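Local coordinates for protein MlnE (Bacillus amyloliquefaciens subsp. plantarum, PDB 5D2E) that probably reduces beta-keto groups of carrier-bound polyketide intermediates with NADPH, as the N-terminal B-type ketoreductase part of a macrolactin synthase subunit, at residues W390-A395 and Q433-K438. Sequence-based numbering, arbitrary orientation.
Sequences WLDKAA and QYRSMK
D392 and R435 form a buried salt bridge between the C-terminal turns of helices 386-394 and 419-437. OD1 of D392 accepts NE-H of R435 at 2.8 Å, with an N-H...O angle of 157°. The donor reaches OD1 on its anti side, tilted out of the carboxylate plane. The two flat groups stand nearly perpendicular (86°), and OD1 alone takes the guanidinium edge while OD2 turns toward Y434; the bridge is single and not bidentate. CG of D392 lies anti to its backbone N, which sends the carboxylate across the gap to the second helix. R435 starts out to one side and needs the bend at chi3 (89°) to bring NE round to the acid. OD2 of D392 lies at the edge of the Y434 ring, 3.7 Å from CE1, near the ring plane.

A water closes a second path between the same two residues: it accepts from NH2 of R435 at 2.9 Å and donates to the backbone O of D392 at 2.8 Å. Further out, NH1 of R435 is hydrogen-bonded to OG1 of T444. NE, NH1 and NH2 are thus bonded to D392, T444 and the water respectively, which fixes the rotation of the group, and F403 adds a cation-pi contact. OD1 of D392 also pairs with NE of R440; two cationic partners would be expected to keep the acid ionised. The Y434 ring is set against F431 and F137, while CG of K438 sits 3.8 Å above one of its faces. The arrangement is a side-chain and water-mediated polar bridge between the C-terminal ends of two helices, which in the Rossmann-type, NADP-binding KR domain lead into the parallel strands 402-408 and 443-453.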
loop_
_atom_site.group_PDB
_atom_site.type_symbol
_atom_site.label_atom_id
_atom_site.label_comp_id
_atom_site.label_asym_id
_atom_site.label_seq_id
_atom_site.Cartn_x
_atom_site.Cartn_y
_atom_site.Cartn_z
ATOM N N TRP A 390 -11.608 -1.032 -9.167
ATOM C CA TRP A 390 -12.929 -1.033 -9.769
ATOM C C TRP A 390 -13.546 0.335 -9.842
ATOM O O TRP A 390 -14.269 0.667 -10.837
ATOM C CB TRP A 390 -13.849 -1.986 -9.046
ATOM C CG TRP A 390 -13.415 -3.416 -8.969
ATOM C CD1 TRP A 390 -13.773 -4.275 -7.989
ATOM C CD2 TRP A 390 -12.636 -4.175 -9.901
ATOM N NE1 TRP A 390 -13.219 -5.507 -8.191
ATOM C CE2 TRP A 390 -12.563 -5.502 -9.391
ATOM C CE3 TRP A 390 -12.023 -3.901 -11.130
ATOM C CZ2 TRP A 390 -11.856 -6.549 -10.044
ATOM C CZ3 TRP A 390 -11.343 -4.969 -11.802
ATOM C CH2 TRP A 390 -11.250 -6.260 -11.237
ATOM N N LEU A 391 -13.248 1.177 -8.842
ATOM C CA LEU A 391 -13.769 2.549 -8.827
ATOM C C LEU A 391 -13.119 3.362 -9.942
ATOM O O LEU A 391 -13.772 4.083 -10.655
ATOM C CB LEU A 391 -13.480 3.211 -7.505
ATOM C CG LEU A 391 -14.320 2.793 -6.309
ATOM C CD1 LEU A 391 -13.687 3.116 -4.972
ATOM C CD2 LEU A 391 -15.669 3.527 -6.432
ATOM N N ASP A 392 -11.819 3.235 -10.099
ATOM C CA ASP A 392 -11.144 3.901 -11.201
ATOM C C ASP A 392 -11.696 3.402 -12.553
ATOM O O ASP A 392 -11.922 4.203 -13.458
ATOM C CB ASP A 392 -9.667 3.627 -11.170
ATOM C CG ASP A 392 -8.953 4.071 -12.463
ATOM O OD1 ASP A 392 -8.723 5.280 -12.580
ATOM O OD2 ASP A 392 -8.646 3.212 -13.294
ATOM N N LYS A 393 -11.861 2.097 -12.673
ATOM C CA LYS A 393 -12.274 1.455 -13.902
ATOM C C LYS A 393 -13.696 1.876 -14.277
ATOM O O LYS A 393 -13.907 2.377 -15.360
ATOM C CB LYS A 393 -12.207 -0.043 -13.775
ATOM C CG LYS A 393 -12.336 -0.780 -15.112
ATOM C CD LYS A 393 -12.111 -2.269 -14.830
ATOM C CE LYS A 393 -11.990 -3.116 -16.095
ATOM N NZ LYS A 393 -11.716 -4.523 -15.802
ATOM N N ALA A 394 -14.636 1.753 -13.344
ATOM C CA ALA A 394 -16.022 2.182 -13.618
ATOM C C ALA A 394 -16.145 3.665 -13.914
ATOM O O ALA A 394 -17.054 4.059 -14.606
ATOM C CB ALA A 394 -16.906 1.846 -12.443
ATOM N N ALA A 395 -15.270 4.494 -13.336
ATOM C CA ALA A 395 -15.389 5.937 -13.470
ATOM C C ALA A 395 -14.434 6.520 -14.505
ATOM O O ALA A 395 -14.231 7.743 -14.540
ATOM C CB ALA A 395 -15.142 6.605 -12.139
ATOM N N GLN A 433 0.107 6.089 -9.440
ATOM C CA GLN A 433 0.945 6.152 -10.649
ATOM C C GLN A 433 0.241 5.552 -11.852
ATOM O O GLN A 433 0.558 5.918 -12.965
ATOM C CB GLN A 433 2.214 5.361 -10.432
ATOM C CG GLN A 433 3.138 6.019 -9.427
ATOM C CD GLN A 433 4.492 5.264 -9.400
ATOM O OE1 GLN A 433 5.125 5.008 -10.468
ATOM N NE2 GLN A 433 4.911 4.846 -8.193
ATOM N N TYR A 434 -0.671 4.605 -11.644
ATOM C CA TYR A 434 -1.437 4.048 -12.709
ATOM C C TYR A 434 -2.370 5.097 -13.269
ATOM O O TYR A 434 -2.540 5.257 -14.487
ATOM C CB TYR A 434 -2.201 2.801 -12.236
ATOM C CG TYR A 434 -3.110 2.146 -13.271
ATOM C CD1 TYR A 434 -4.450 2.554 -13.431
ATOM C CD2 TYR A 434 -2.634 1.123 -14.092
ATOM C CE1 TYR A 434 -5.290 1.939 -14.353
ATOM C CE2 TYR A 434 -3.463 0.527 -15.049
ATOM C CZ TYR A 434 -4.783 0.942 -15.182
ATOM O OH TYR A 434 -5.604 0.307 -16.099
ATOM N N ARG A 435 -3.025 5.828 -12.382
ATOM C CA ARG A 435 -3.968 6.849 -12.853
ATOM C C ARG A 435 -3.244 7.926 -13.675
ATOM O O ARG A 435 -3.771 8.419 -14.658
ATOM C CB ARG A 435 -4.727 7.483 -11.664
ATOM C CG ARG A 435 -5.595 6.457 -10.969
ATOM C CD ARG A 435 -6.662 7.136 -10.127
ATOM N NE ARG A 435 -7.866 7.374 -10.936
ATOM C CZ ARG A 435 -8.383 8.551 -11.197
ATOM N NH1 ARG A 435 -7.797 9.672 -10.792
ATOM N NH2 ARG A 435 -9.485 8.589 -11.868
ATOM N N SER A 436 -2.047 8.279 -13.228
ATOM C CA SER A 436 -1.180 9.207 -13.898
ATOM C C SER A 436 -0.805 8.653 -15.271
ATOM O O SER A 436 -0.818 9.368 -16.280
ATOM C CB SER A 436 0.074 9.344 -13.017
ATOM O OG SER A 436 0.819 10.355 -13.540
ATOM N N MET A 437 -0.306 7.419 -15.283
ATOM C CA MET A 437 0.125 6.776 -16.522
ATOM C C MET A 437 -0.997 6.791 -17.548
ATOM O O MET A 437 -0.764 7.011 -18.738
ATOM C CB MET A 437 0.548 5.324 -16.265
ATOM C CG MET A 437 0.846 4.469 -17.509
ATOM S SD MET A 437 1.332 2.765 -17.091
ATOM C CE MET A 437 -0.232 2.015 -16.745
ATOM N N LYS A 438 -2.221 6.596 -17.094
ATOM C CA LYS A 438 -3.339 6.511 -17.988
ATOM C C LYS A 438 -3.909 7.896 -18.336
ATOM O O LYS A 438 -4.866 7.966 -19.051
ATOM C CB LYS A 438 -4.452 5.603 -17.406
ATOM C CG LYS A 438 -4.155 4.147 -17.341
ATOM C CD LYS A 438 -3.649 3.584 -18.669
ATOM C CE LYS A 438 -3.541 2.096 -18.481
ATOM N NZ LYS A 438 -2.773 1.427 -19.541
HETATM O O HOH W 1 -11.513 6.977 -13.114
#